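Local coordinates for protein 3-chlorocatechol 1,2-dioxygenase (Rhodococcus opacus, PDB 2BOY) that probably cleaves the aromatic ring of catechols, chlorinated ones included, between the two hydroxyl-bearing carbons, using a bound ferric iron, at residues S70-Q75 with A223-L228; R106-D111 with S246-L251; L122-A127 with L159-P164; P189-W194 with T205-F210. All blocks are in the same frame, centred on the assembly; numbering follows the deposited sequence.

Contact 1: residues S70-Q75 with A223-L228; sequences SQSSIQ and AVKPEL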
loop_
_atom_site.group_PDB
_atom_site.type_symbol
_atom_site.label_atom_id
_atom_site.label_comp_id
_atom_site.label_asym_id
_atom_site.label_seq_id
_atom_site.Cartn_x
_atom_site.Cartn_y
_atom_site.Cartn_z
ATOM N N SER A 70 24.729 15.984 -14.613
ATOM C CA SER A 70 23.979 17.097 -14.016
ATOM C C SER A 70 22.743 16.613 -13.226
ATOM O O SER A 70 22.454 15.403 -13.187
ATOM C CB SER A 70 23.630 18.134 -15.095
ATOM O OG SER A 70 22.787 17.593 -16.108
ATOM N N GLN A 71 22.031 17.554 -12.591
ATOM C CA GLN A 71 21.013 17.206 -11.625
ATOM C C GLN A 71 19.874 16.382 -12.230
ATOM O O GLN A 71 19.435 16.653 -13.338
ATOM C CB GLN A 71 20.458 18.461 -10.949
ATOM C CG GLN A 71 19.470 18.154 -9.772
ATOM C CD GLN A 71 20.074 17.296 -8.637
ATOM O OE1 GLN A 71 20.172 16.075 -8.744
ATOM N NE2 GLN A 71 20.444 17.959 -7.524
ATOM N N SER A 72 19.398 15.392 -11.480
ATOM C CA SER A 72 18.399 14.435 -11.984
ATOM C C SER A 72 17.109 14.654 -11.217
ATOM O O SER A 72 17.124 15.347 -10.199
ATOM C CB SER A 72 18.871 12.992 -11.732
ATOM O OG SER A 72 19.238 12.875 -10.368
ATOM N N SER A 73 16.018 14.010 -11.662
ATOM C CA SER A 73 14.764 14.050 -10.901
ATOM C C SER A 73 13.903 12.818 -11.141
ATOM O O SER A 73 14.296 11.929 -11.915
ATOM C CB SER A 73 13.979 15.330 -11.187
ATOM O OG SER A 73 12.947 15.471 -10.202
ATOM N N ILE A 74 12.737 12.742 -10.490
ATOM C CA ILE A 74 11.867 11.576 -10.695
ATOM C C ILE A 74 11.427 11.492 -12.140
ATOM O O ILE A 74 11.343 12.515 -12.836
ATOM C CB ILE A 74 10.636 11.549 -9.757
ATOM C CG1 ILE A 74 9.653 12.694 -10.108
ATOM C CG2 ILE A 74 11.053 11.649 -8.247
ATOM C CD1 ILE A 74 8.336 12.602 -9.334
ATOM N N GLN A 75 11.108 10.283 -12.588
ATOM C CA GLN A 75 10.477 10.117 -13.897
ATOM C C GLN A 75 8.964 10.441 -13.839
ATOM O O GLN A 75 8.389 10.997 -14.785
ATOM C CB GLN A 75 10.630 8.662 -14.359
ATOM C CG GLN A 75 10.080 8.447 -15.788
ATOM C CD GLN A 75 10.327 7.075 -16.327
ATOM O OE1 GLN A 75 9.375 6.377 -16.717
ATOM N NE2 GLN A 75 11.581 6.651 -16.342
ATOM N N ALA A 223 9.587 16.846 -5.822
ATOM C CA ALA A 223 10.618 16.522 -6.801
ATOM C C ALA A 223 11.342 17.756 -7.362
ATOM O O ALA A 223 12.107 17.633 -8.337
ATOM C CB ALA A 223 9.991 15.700 -7.970
ATOM N N VAL A 224 11.115 18.942 -6.770
ATOM C CA VAL A 224 11.799 20.125 -7.261
ATOM C C VAL A 224 13.195 20.158 -6.615
ATOM O O VAL A 224 13.349 19.895 -5.426
ATOM C CB VAL A 224 11.049 21.435 -6.972
ATOM C CG1 VAL A 224 11.895 22.701 -7.292
ATOM C CG2 VAL A 224 9.711 21.478 -7.732
ATOM N N LYS A 225 14.195 20.449 -7.435
ATOM C CA LYS A 225 15.555 20.727 -6.932
ATOM C C LYS A 225 16.026 22.068 -7.528
ATOM O O LYS A 225 15.615 22.470 -8.639
ATOM C CB LYS A 225 16.523 19.559 -7.264
ATOM C CG LYS A 225 16.028 18.161 -6.804
ATOM C CD LYS A 225 17.039 17.100 -7.206
ATOM C CE LYS A 225 16.587 15.637 -6.952
ATOM N NZ LYS A 225 17.658 14.725 -7.498
ATOM N N PRO A 226 16.845 22.799 -6.768
ATOM C CA PRO A 226 17.183 24.163 -7.143
ATOM C C PRO A 226 17.954 24.228 -8.453
ATOM O O PRO A 226 17.849 25.248 -9.108
ATOM C CB PRO A 226 18.037 24.674 -5.969
ATOM C CG PRO A 226 18.526 23.444 -5.231
ATOM C CD PRO A 226 17.494 22.355 -5.504
ATOM N N GLU A 227 18.740 23.210 -8.796
ATOM C CA GLU A 227 19.490 23.209 -10.061
ATOM C C GLU A 227 18.588 23.127 -11.276
ATOM O O GLU A 227 19.048 23.399 -12.378
ATOM C CB GLU A 227 20.485 22.036 -10.138
ATOM C CG GLU A 227 21.491 21.989 -8.989
ATOM C CD GLU A 227 20.967 21.327 -7.705
ATOM O OE1 GLU A 227 21.738 21.283 -6.691
ATOM O OE2 GLU A 227 19.792 20.873 -7.668
ATOM N N LEU A 228 17.305 22.809 -11.055
ATOM C CA LEU A 228 16.355 22.519 -12.159
ATOM C C LEU A 228 15.341 23.659 -12.426
ATOM O O LEU A 228 14.402 23.510 -13.208
ATOM C CB LEU A 228 15.585 21.231 -11.820
ATOM C CG LEU A 228 16.497 20.005 -11.525
ATOM C CD1 LEU A 228 15.661 18.816 -11.078
ATOM C CD2 LEU A 228 17.374 19.679 -12.770
#
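The carboxamide of Gln71 sits between two charged side chains of the 223-228 loop, taking Lys225 on its oxygen and Glu227 on its nitrogen. Lys225 runs across the glutamine at about a right angle, and its NZ meets Gln71 OE1 at 3.1 Å from above the amide plane. That approach leaves an in-plane lone pair of OE1 to Ser72 N. A bend in the glutamine chain (chi2 58°) brings NE2 to Glu227 OE2, 3.0 Å away along a nearly straight N-H (167°); the acceptor lies in the amide plane, but the carboxylate is turned 71° to it and is met from above. The extended lysine also carries NZ to Ser72 O (2.8 Å) and to a salt bridge with Glu60 of helix 56-64. With an alanine in place of Gln71, Glu227 would probably lose its amide partner and Lys225 one of its acceptors. Farther along, Ser73 OG donates to an in-plane lone pair of Ala223 O at 3.0 Å, and the small Ala223 CB lets Ile74 CG1 settle against it at 3.7 Å. Two loops, one with a short 3-10 turn at 226-228, are thereby joined beside the benzhydroxamic acid pocket, whose wall includes Ile74.

Contact 2: residues R106-D111 with S246-L251; sequences RGEVVD and SYKFTL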
loop_
_atom_site.group_PDB
_atom_site.type_symbol
_atom_site.label_atom_id
_atom_site.label_comp_id
_atom_site.label_asym_id
_atom_site.label_seq_id
_atom_site.Cartn_x
_atom_site.Cartn_y
_atom_site.Cartn_z
ATOM N N ARG A 106 16.612 26.477 -25.559
ATOM C CA ARG A 106 17.936 26.274 -26.154
ATOM C C ARG A 106 18.692 25.335 -25.231
ATOM O O ARG A 106 19.031 25.701 -24.081
ATOM C CB ARG A 106 18.677 27.624 -26.276
ATOM C CG ARG A 106 17.945 28.613 -27.189
ATOM C CD ARG A 106 18.604 30.020 -27.286
ATOM N NE ARG A 106 17.728 30.982 -28.008
ATOM C CZ ARG A 106 17.475 30.887 -29.301
ATOM N NH1 ARG A 106 18.045 29.894 -29.965
ATOM N NH2 ARG A 106 16.692 31.778 -29.927
ATOM N N GLY A 107 18.950 24.113 -25.720
ATOM C CA GLY A 107 19.621 23.090 -24.937
ATOM C C GLY A 107 21.069 22.886 -25.349
ATOM O O GLY A 107 21.459 23.144 -26.502
ATOM N N GLU A 108 21.875 22.431 -24.397
ATOM C CA GLU A 108 23.232 22.005 -24.692
ATOM C C GLU A 108 23.472 20.787 -23.796
ATOM O O GLU A 108 23.003 20.745 -22.627
ATOM C CB GLU A 108 24.259 23.131 -24.367
ATOM C CG GLU A 108 25.711 22.775 -24.783
ATOM C CD GLU A 108 26.766 23.776 -24.310
ATOM O OE1 GLU A 108 26.565 24.415 -23.244
ATOM O OE2 GLU A 108 27.824 23.877 -24.985
ATOM N N VAL A 109 24.201 19.814 -24.328
ATOM C CA VAL A 109 24.622 18.653 -23.552
ATOM C C VAL A 109 26.148 18.541 -23.670
ATOM O O VAL A 109 26.668 18.509 -24.797
ATOM C CB VAL A 109 23.973 17.313 -24.001
ATOM C CG1 VAL A 109 24.380 16.179 -22.997
ATOM C CG2 VAL A 109 22.387 17.404 -24.139
ATOM N N VAL A 110 26.825 18.498 -22.515
ATOM C CA VAL A 110 28.295 18.389 -22.479
ATOM C C VAL A 110 28.719 17.141 -21.698
ATOM O O VAL A 110 27.896 16.561 -21.002
ATOM C CB VAL A 110 28.914 19.627 -21.842
ATOM C CG1 VAL A 110 28.589 20.909 -22.684
ATOM C CG2 VAL A 110 28.511 19.772 -20.309
ATOM N N ASP A 111 29.995 16.726 -21.807
ATOM C CA ASP A 111 30.488 15.644 -20.965
ATOM C C ASP A 111 31.099 16.239 -19.683
ATOM O O ASP A 111 31.063 17.454 -19.480
ATOM C CB ASP A 111 31.471 14.749 -21.738
ATOM C CG ASP A 111 32.717 15.492 -22.205
ATOM O OD1 ASP A 111 33.078 16.528 -21.609
ATOM O OD2 ASP A 111 33.397 15.100 -23.182
ATOM N N SER A 246 17.346 28.640 -21.512
ATOM C CA SER A 246 18.555 27.927 -21.917
ATOM C C SER A 246 18.842 26.994 -20.776
ATOM O O SER A 246 18.604 27.338 -19.605
ATOM C CB SER A 246 19.759 28.877 -22.044
ATOM O OG SER A 246 19.552 29.773 -23.121
ATOM N N TYR A 247 19.353 25.823 -21.102
ATOM C CA TYR A 247 19.808 24.887 -20.077
ATOM C C TYR A 247 20.957 24.063 -20.595
ATOM O O TYR A 247 20.969 23.673 -21.759
ATOM C CB TYR A 247 18.692 23.928 -19.616
ATOM C CG TYR A 247 19.053 23.172 -18.352
ATOM C CD1 TYR A 247 18.979 23.791 -17.085
ATOM C CD2 TYR A 247 19.472 21.855 -18.424
ATOM C CE1 TYR A 247 19.347 23.093 -15.909
ATOM C CE2 TYR A 247 19.826 21.151 -17.305
ATOM C CZ TYR A 247 19.768 21.779 -16.039
ATOM O OH TYR A 247 20.110 21.051 -14.923
ATOM N N LYS A 248 21.892 23.755 -19.708
ATOM C CA LYS A 248 22.993 22.886 -20.066
ATOM C C LYS A 248 22.957 21.623 -19.238
ATOM O O LYS A 248 23.058 21.694 -17.987
ATOM C CB LYS A 248 24.345 23.590 -19.825
ATOM C CG LYS A 248 25.561 22.678 -20.058
ATOM C CD LYS A 248 26.934 23.365 -19.748
ATOM C CE LYS A 248 27.273 23.334 -18.231
ATOM N NZ LYS A 248 28.301 24.384 -17.792
ATOM N N PHE A 249 22.815 20.481 -19.928
ATOM C CA PHE A 249 22.824 19.158 -19.314
ATOM C C PHE A 249 24.242 18.552 -19.365
ATOM O O PHE A 249 25.004 18.805 -20.303
ATOM C CB PHE A 249 21.932 18.181 -20.087
ATOM C CG PHE A 249 20.465 18.622 -20.227
ATOM C CD1 PHE A 249 20.047 19.292 -21.366
ATOM C CD2 PHE A 249 19.515 18.247 -19.270
ATOM C CE1 PHE A 249 18.696 19.647 -21.558
ATOM C CE2 PHE A 249 18.155 18.619 -19.441
ATOM C CZ PHE A 249 17.773 19.289 -20.607
ATOM N N THR A 250 24.583 17.756 -18.359
ATOM C CA THR A 250 25.870 17.038 -18.370
ATOM C C THR A 250 25.648 15.539 -18.261
ATOM O O THR A 250 24.861 15.104 -17.429
ATOM C CB THR A 250 26.781 17.504 -17.257
ATOM O OG1 THR A 250 27.056 18.903 -17.419
ATOM C CG2 THR A 250 28.191 16.829 -17.396
ATOM N N LEU A 251 26.343 14.760 -19.097
ATOM C CA LEU A 251 26.350 13.301 -18.948
ATOM C C LEU A 251 27.748 12.827 -18.524
ATOM O O LEU A 251 28.765 13.396 -18.960
ATOM C CB LEU A 251 25.961 12.607 -20.260
ATOM C CG LEU A 251 24.581 12.855 -20.927
ATOM C CD1 LEU A 251 24.313 11.914 -22.104
ATOM C CD2 LEU A 251 23.487 12.697 -19.838
#
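Glu108 O is gripped by two neighbouring residues of the 246-250 strand: Phe249 N gives it a 2.7 Å hydrogen bond, and Lys248 CA adds a CA-H...O contact at 3.3 Å. Arg106 O is treated alike by Tyr247 N and Ser246 CA, while Tyr247 O and Phe249 O return the favour to Glu108 N and Val110 N, the latter pair 2.9 Å apart. Leu251 N closes the ladder on Val110 O. Side chains then divide between the two faces. On one, Glu108 and Lys248 run alongside each other off the sheet, but Glu108 OE1 rests against the aliphatic Lys248 CD (3.7 Å) and stays 5.7 Å from Lys248 NZ, so any attraction between the charges is probably weak; Val110 CG2 touches Thr250 OG1 at 3.4 Å. On the other, apolar Val109 and Phe249 suit their burial: Val109 CG1 packs on the equally buried Leu251 CG, and Tyr247 CD2 lies 3.5 Å above the Phe249 ring plane, over its centre. Two strands running the same way (21° apart), with Glu108 bonding to the residues on either side of Lys248, are a parallel beta pair, here within the mixed sheet of the intradiol dioxygenase beta domain.

Contact 3: residues L122-A127 with L159-P164; sequences LDMWQA and LRTIVP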
loop_
_atom_site.group_PDB
_atom_site.type_symbol
_atom_site.label_atom_id
_atom_site.label_comp_id
_atom_site.label_asym_id
_atom_site.label_seq_id
_atom_site.Cartn_x
_atom_site.Cartn_y
_atom_site.Cartn_z
ATOM N N LEU A 122 17.373 12.790 -26.829
ATOM C CA LEU A 122 16.570 13.305 -25.706
ATOM C C LEU A 122 15.108 13.031 -25.995
ATOM O O LEU A 122 14.627 13.336 -27.090
ATOM C CB LEU A 122 16.771 14.822 -25.479
ATOM C CG LEU A 122 18.158 15.348 -25.085
ATOM C CD1 LEU A 122 18.957 15.670 -26.349
ATOM C CD2 LEU A 122 18.062 16.544 -24.201
ATOM N N ASP A 123 14.423 12.429 -25.026
ATOM C CA ASP A 123 13.008 12.180 -25.087
ATOM C C ASP A 123 12.396 13.235 -24.178
ATOM O O ASP A 123 12.738 13.283 -23.003
ATOM C CB ASP A 123 12.728 10.799 -24.498
ATOM C CG ASP A 123 11.795 9.973 -25.343
ATOM O OD1 ASP A 123 12.063 8.788 -25.554
ATOM O OD2 ASP A 123 10.746 10.407 -25.829
ATOM N N MET A 124 11.461 14.038 -24.672
ATOM C CA MET A 124 10.862 15.084 -23.809
ATOM C C MET A 124 9.358 14.946 -23.811
ATOM O O MET A 124 8.795 14.622 -24.842
ATOM C CB MET A 124 11.279 16.464 -24.300
ATOM C CG MET A 124 11.128 17.610 -23.268
ATOM S SD MET A 124 9.419 18.307 -23.087
ATOM C CE MET A 124 9.477 19.751 -24.166
ATOM N N TRP A 125 8.732 15.055 -22.636
ATOM C CA TRP A 125 7.271 15.068 -22.572
ATOM C C TRP A 125 6.842 16.102 -21.570
ATOM O O TRP A 125 7.569 16.409 -20.619
ATOM C CB TRP A 125 6.660 13.667 -22.277
ATOM C CG TRP A 125 6.950 13.046 -20.925
ATOM C CD1 TRP A 125 6.057 12.856 -19.914
ATOM C CD2 TRP A 125 8.191 12.438 -20.479
ATOM N NE1 TRP A 125 6.649 12.195 -18.861
ATOM C CE2 TRP A 125 7.968 11.955 -19.156
ATOM C CE3 TRP A 125 9.475 12.294 -21.050
ATOM C CZ2 TRP A 125 8.981 11.333 -18.377
ATOM C CZ3 TRP A 125 10.491 11.677 -20.286
ATOM C CH2 TRP A 125 10.237 11.214 -18.953
ATOM N N GLN A 126 5.643 16.634 -21.774
ATOM C CA GLN A 126 5.152 17.703 -20.935
ATOM C C GLN A 126 3.646 17.698 -21.098
ATOM O O GLN A 126 3.120 17.129 -22.059
ATOM C CB GLN A 126 5.720 19.069 -21.392
ATOM C CG GLN A 126 5.194 19.504 -22.813
ATOM C CD GLN A 126 5.570 20.914 -23.159
ATOM O OE1 GLN A 126 6.623 21.160 -23.744
ATOM N NE2 GLN A 126 4.687 21.861 -22.827
ATOM N N ALA A 127 2.989 18.391 -20.180
ATOM C CA ALA A 127 1.561 18.634 -20.246
ATOM C C ALA A 127 1.285 19.818 -21.156
ATOM O O ALA A 127 2.171 20.608 -21.448
ATOM C CB ALA A 127 1.026 18.920 -18.837
ATOM N N LEU A 159 14.473 24.039 -29.341
ATOM C CA LEU A 159 13.181 23.339 -29.353
ATOM C C LEU A 159 12.062 24.353 -29.152
ATOM O O LEU A 159 12.123 25.158 -28.207
ATOM C CB LEU A 159 13.160 22.255 -28.255
ATOM C CG LEU A 159 11.837 21.464 -28.036
ATOM C CD1 LEU A 159 11.487 20.673 -29.276
ATOM C CD2 LEU A 159 11.945 20.545 -26.824
ATOM N N ARG A 160 11.055 24.319 -30.038
ATOM C CA ARG A 160 9.879 25.160 -29.858
ATOM C C ARG A 160 8.714 24.380 -29.224
ATOM O O ARG A 160 8.333 23.299 -29.680
ATOM C CB ARG A 160 9.421 25.766 -31.192
ATOM C CG ARG A 160 8.133 26.561 -31.087
ATOM C CD ARG A 160 7.745 27.359 -32.349
ATOM N NE ARG A 160 6.300 27.221 -32.606
ATOM C CZ ARG A 160 5.771 26.742 -33.744
ATOM N NH1 ARG A 160 6.559 26.384 -34.754
ATOM N NH2 ARG A 160 4.447 26.630 -33.889
ATOM N N THR A 161 8.129 24.956 -28.192
ATOM C CA THR A 161 6.994 24.339 -27.562
ATOM C C THR A 161 6.136 25.443 -26.952
ATOM O O THR A 161 6.201 26.599 -27.402
ATOM C CB THR A 161 7.491 23.254 -26.575
ATOM O OG1 THR A 161 6.392 22.589 -26.011
ATOM C CG2 THR A 161 8.292 23.841 -25.389
ATOM N N ILE A 162 5.284 25.076 -26.009
ATOM C CA ILE A 162 4.452 26.020 -25.290
ATOM C C ILE A 162 4.779 25.822 -23.818
ATOM O O ILE A 162 5.225 24.742 -23.452
ATOM C CB ILE A 162 2.969 25.750 -25.695
ATOM C CG1 ILE A 162 2.629 26.674 -26.881
ATOM C CG2 ILE A 162 2.001 25.933 -24.554
ATOM C CD1 ILE A 162 1.583 26.106 -27.837
ATOM N N VAL A 163 4.667 26.866 -22.999
ATOM C CA VAL A 163 4.874 26.712 -21.544
ATOM C C VAL A 163 3.788 25.821 -20.966
ATOM O O VAL A 163 2.598 26.150 -21.094
ATOM C CB VAL A 163 4.919 28.086 -20.809
ATOM C CG1 VAL A 163 5.218 27.899 -19.328
ATOM C CG2 VAL A 163 5.983 28.992 -21.439
ATOM N N PRO A 164 4.161 24.683 -20.332
ATOM C CA PRO A 164 3.150 23.797 -19.762
ATOM C C PRO A 164 2.498 24.483 -18.563
ATOM O O PRO A 164 3.137 25.297 -17.908
ATOM C CB PRO A 164 3.963 22.550 -19.270
ATOM C CG PRO A 164 5.372 23.118 -18.976
ATOM C CD PRO A 164 5.548 24.241 -20.039
#
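Gln126 reaches Thr161 and Ile162 across the interior, linking two strands that have no backbone bonds to each other here. Its CG lies between the backbone N and the carbonyl carbon (chi1 66°), and beyond CG the chain runs extended, so that the amide arrives at the facing segment. Thr161 comes from the opposite direction, its OG1 anti to its own N (chi1 -177°), and donates to Gln126 OE1 at 2.7 Å from well above the amide plane. Both N-H groups of NE2 are used as well, each with an acceptor in the amide plane: Ile162 O at 3.0 Å along an almost perfectly straight bond (178°), and Ala127 O, from the glutamine's own segment, at 3.1 Å. Pro164 lines the nitrogen end, its CB 3.7 Å from NE2 and 3.4 Å from Ala127 O. Met124, whose flexible chain is bent at both chi2 and chi3, turns its methyl CE onto Leu159 CD2 at 3.7 Å, an apolar patch beside the polar one. A leucine in place of Gln126 would probably leave Thr161 OG1 and Ile162 O without their mates in a buried setting. Three hydrogen bonds to one amide fix its rotation and satisfy buried backbone carbonyls, joining Gln126-Ala127 to the chain leaving strand 156-162 at Pro164, close to the iron ligand Tyr133.

Contact 4: residues P189-W194 with T205-F210; sequences PAHLHW and TTQLYF. With FE (Fe (III) ion), chain I; BHO (benzhydroxamic acid), chain J.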
loop_
_atom_site.group_PDB
_atom_site.type_symbol
_atom_site.label_atom_id
_atom_site.label_comp_id
_atom_site.label_asym_id
_atom_site.label_seq_id
_atom_site.Cartn_x
_atom_site.Cartn_y
_atom_site.Cartn_z
ATOM N N PRO A 189 4.207 21.955 -9.826
ATOM C CA PRO A 189 4.524 23.173 -10.588
ATOM C C PRO A 189 4.750 22.742 -12.042
ATOM O O PRO A 189 4.963 21.527 -12.286
ATOM C CB PRO A 189 5.833 23.658 -9.967
ATOM C CG PRO A 189 6.502 22.388 -9.509
ATOM C CD PRO A 189 5.324 21.552 -8.931
ATOM N N ALA A 190 4.698 23.683 -12.982
ATOM C CA ALA A 190 4.865 23.373 -14.429
ATOM C C ALA A 190 6.244 22.837 -14.689
ATOM O O ALA A 190 7.173 23.326 -14.083
ATOM C CB ALA A 190 4.663 24.647 -15.240
ATOM N N HIS A 191 6.385 21.863 -15.595
ATOM C CA HIS A 191 7.702 21.229 -15.827
ATOM C C HIS A 191 7.803 20.545 -17.203
ATOM O O HIS A 191 6.788 20.157 -17.800
ATOM C CB HIS A 191 7.985 20.183 -14.716
ATOM C CG HIS A 191 6.914 19.149 -14.604
ATOM N ND1 HIS A 191 5.777 19.327 -13.852
ATOM C CD2 HIS A 191 6.771 17.961 -15.235
ATOM C CE1 HIS A 191 4.984 18.276 -14.008
ATOM N NE2 HIS A 191 5.579 17.419 -14.831
ATOM N N LEU A 192 9.044 20.379 -17.672
ATOM C CA LEU A 192 9.372 19.630 -18.857
ATOM C C LEU A 192 10.120 18.407 -18.349
ATOM O O LEU A 192 11.043 18.580 -17.532
ATOM C CB LEU A 192 10.311 20.437 -19.752
ATOM C CG LEU A 192 9.803 21.839 -20.119
ATOM C CD1 LEU A 192 10.829 22.495 -21.038
ATOM C CD2 LEU A 192 8.452 21.627 -20.863
ATOM N N HIS A 193 9.716 17.218 -18.819
ATOM C CA HIS A 193 10.367 15.905 -18.452
ATOM C C HIS A 193 11.410 15.555 -19.506
ATOM O O HIS A 193 11.149 15.752 -20.685
ATOM C CB HIS A 193 9.350 14.778 -18.520
ATOM C CG HIS A 193 8.377 14.739 -17.372
ATOM N ND1 HIS A 193 8.692 14.133 -16.178
ATOM C CD2 HIS A 193 7.091 15.173 -17.251
ATOM C CE1 HIS A 193 7.661 14.230 -15.352
ATOM N NE2 HIS A 193 6.683 14.871 -15.976
ATOM N N TRP A 194 12.543 14.922 -19.130
ATOM C CA TRP A 194 13.561 14.578 -20.112
ATOM C C TRP A 194 14.180 13.235 -19.734
ATOM O O TRP A 194 14.427 12.990 -18.553
ATOM C CB TRP A 194 14.706 15.584 -20.080
ATOM C CG TRP A 194 14.303 17.007 -20.316
ATOM C CD1 TRP A 194 13.815 17.886 -19.391
ATOM C CD2 TRP A 194 14.367 17.718 -21.556
ATOM N NE1 TRP A 194 13.545 19.090 -19.999
ATOM C CE2 TRP A 194 13.893 19.019 -21.318
ATOM C CE3 TRP A 194 14.767 17.379 -22.864
ATOM C CZ2 TRP A 194 13.832 19.986 -22.318
ATOM C CZ3 TRP A 194 14.695 18.351 -23.867
ATOM C CH2 TRP A 194 14.233 19.627 -23.583
ATOM N N THR A 205 17.711 11.051 -16.263
ATOM C CA THR A 205 16.290 11.432 -16.166
ATOM C C THR A 205 16.122 12.645 -15.309
ATOM O O THR A 205 16.556 12.670 -14.155
ATOM C CB THR A 205 15.508 10.261 -15.582
ATOM O OG1 THR A 205 15.555 9.175 -16.524
ATOM C CG2 THR A 205 13.950 10.625 -15.469
ATOM N N THR A 206 15.405 13.657 -15.817
ATOM C CA THR A 206 15.296 14.865 -15.032
ATOM C C THR A 206 14.043 15.665 -15.442
ATOM O O THR A 206 13.292 15.244 -16.323
ATOM C CB THR A 206 16.630 15.691 -15.153
ATOM O OG1 THR A 206 16.673 16.734 -14.166
ATOM C CG2 THR A 206 16.806 16.393 -16.523
ATOM N N GLN A 207 13.840 16.785 -14.774
ATOM C CA GLN A 207 12.681 17.662 -15.036
ATOM C C GLN A 207 13.185 19.070 -14.928
ATOM O O GLN A 207 14.053 19.345 -14.098
ATOM C CB GLN A 207 11.655 17.502 -13.928
ATOM C CG GLN A 207 10.960 16.152 -13.951
ATOM C CD GLN A 207 9.715 16.112 -13.110
ATOM O OE1 GLN A 207 8.985 17.107 -12.999
ATOM N NE2 GLN A 207 9.450 14.953 -12.535
ATOM N N LEU A 208 12.601 19.992 -15.691
ATOM C CA LEU A 208 12.992 21.401 -15.514
ATOM C C LEU A 208 11.726 22.199 -15.221
ATOM O O LEU A 208 10.718 21.951 -15.836
ATOM C CB LEU A 208 13.686 21.928 -16.786
ATOM C CG LEU A 208 15.000 21.173 -17.094
ATOM C CD1 LEU A 208 15.565 21.529 -18.466
ATOM C CD2 LEU A 208 16.045 21.419 -15.987
ATOM N N TYR A 209 11.808 23.111 -14.268
ATOM C CA TYR A 209 10.684 23.888 -13.748
ATOM C C TYR A 209 10.915 25.356 -14.096
ATOM O O TYR A 209 11.964 25.702 -14.609
ATOM C CB TYR A 209 10.652 23.747 -12.239
ATOM C CG TYR A 209 10.582 22.309 -11.770
ATOM C CD1 TYR A 209 11.737 21.612 -11.433
ATOM C CD2 TYR A 209 9.344 21.657 -11.660
ATOM C CE1 TYR A 209 11.673 20.288 -11.023
ATOM C CE2 TYR A 209 9.270 20.326 -11.251
ATOM C CZ TYR A 209 10.439 19.660 -10.932
ATOM O OH TYR A 209 10.380 18.353 -10.503
ATOM N N PHE A 210 9.935 26.217 -13.851
ATOM C CA PHE A 210 10.011 27.644 -14.257
ATOM C C PHE A 210 10.062 28.484 -12.983
ATOM O O PHE A 210 9.168 28.362 -12.143
ATOM C CB PHE A 210 8.818 27.963 -15.131
ATOM C CG PHE A 210 8.770 27.136 -16.371
ATOM C CD1 PHE A 210 8.033 25.960 -16.422
ATOM C CD2 PHE A 210 9.550 27.482 -17.473
ATOM C CE1 PHE A 210 8.045 25.183 -17.545
ATOM C CE2 PHE A 210 9.556 26.697 -18.608
ATOM C CZ PHE A 210 8.802 25.546 -18.642
HETATM FE FE FE I . 4.769 15.585 -15.214
HETATM C C1 BHO J . 4.157 13.317 -12.121
HETATM C C2 BHO J . 4.975 12.863 -10.979
HETATM C C3 BHO J . 4.341 12.217 -9.916
HETATM C C4 BHO J . 2.948 12.041 -9.954
HETATM C C5 BHO J . 2.192 12.481 -11.027
HETATM C C6 BHO J . 2.784 13.132 -12.111
HETATM C C BHO J . 4.842 14.006 -13.259
HETATM O O1 BHO J . 5.843 14.590 -13.005
HETATM N N BHO J . 4.415 14.068 -14.505
HETATM O O2 BHO J . 4.022 13.091 -15.162
HETATM O O HOH W 1 7.456 25.481 -12.597
HETATM O O HOH W 2 11.286 13.103 -15.673
#
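Residues 189-194 and 205-210 form an antiparallel beta hairpin, with His191 and His193 of one strand and Gln207 and Tyr209 of the other on the face that carries the iron site. The backbone bonds fall at the hydrogen-bonded pairs Leu192-Leu208 and Trp194-Thr206, each doubly linked; Leu208 N to Leu192 O measures 2.8 Å. The iron is held by His191 NE2 at 2.0 Å and His193 NE2 at 2.2 Å; Tyr133 is the third protein ligand, and benzhydroxamic acid also coordinates it through its N, at a modelled distance too short to lean on. Alternate residues of a strand share a face, which is why two histidines two positions apart can both reach one ion. Second-shell bonds set their rings. His191 ND1 donates to Pro189 O at 2.8 Å, close to its ring plane and nearly straight (172°), directing NE2 to the metal. Gln207 runs alongside both histidines; its OE1 sits over the His191 face, 3.3 Å from CD2, while Arg188 bonds that oxygen and Ile74 O takes NE2. Apolar contacts occupy the other side, where Trp194 CD1 lies 4.1 Å from Leu208 CD1, the leucine lying across the indole, and Leu192 touches Phe210. Pro189 CG meets Tyr209 CD2. Two waters stitch the strands together: one joins Ala190 O to Phe210 N, and the other, in the plane of the His193 ring, accepts from ND1 at 2.8 Å and donates to Thr206 O at 3.0 Å.

Contact 4 holds two iron ligands, and the other three contacts lie around it. Contact 1, its centre about 8 Å away, joins the hairpin where Leu228 O meets Tyr209 N at 2.8 Å; it also reaches the bound benzhydroxamic acid, about 4 Å from the Ile74 side chain. Contact 3, with centres about 9 Å apart, has its 122-127 segment on the neighbouring strand: Trp125 O meets His193 N at 2.9 Å, and the Trp125 ring stacks on that of His193. Contact 2 is more distant, its centre about 14 Å from those of contacts 1 and 4, yet Phe249 CZ packs 3.9 Å from Trp194 CD2 of contact 4, and Thr250 N lies 2.9 Å from Ser70 OG of contact 1.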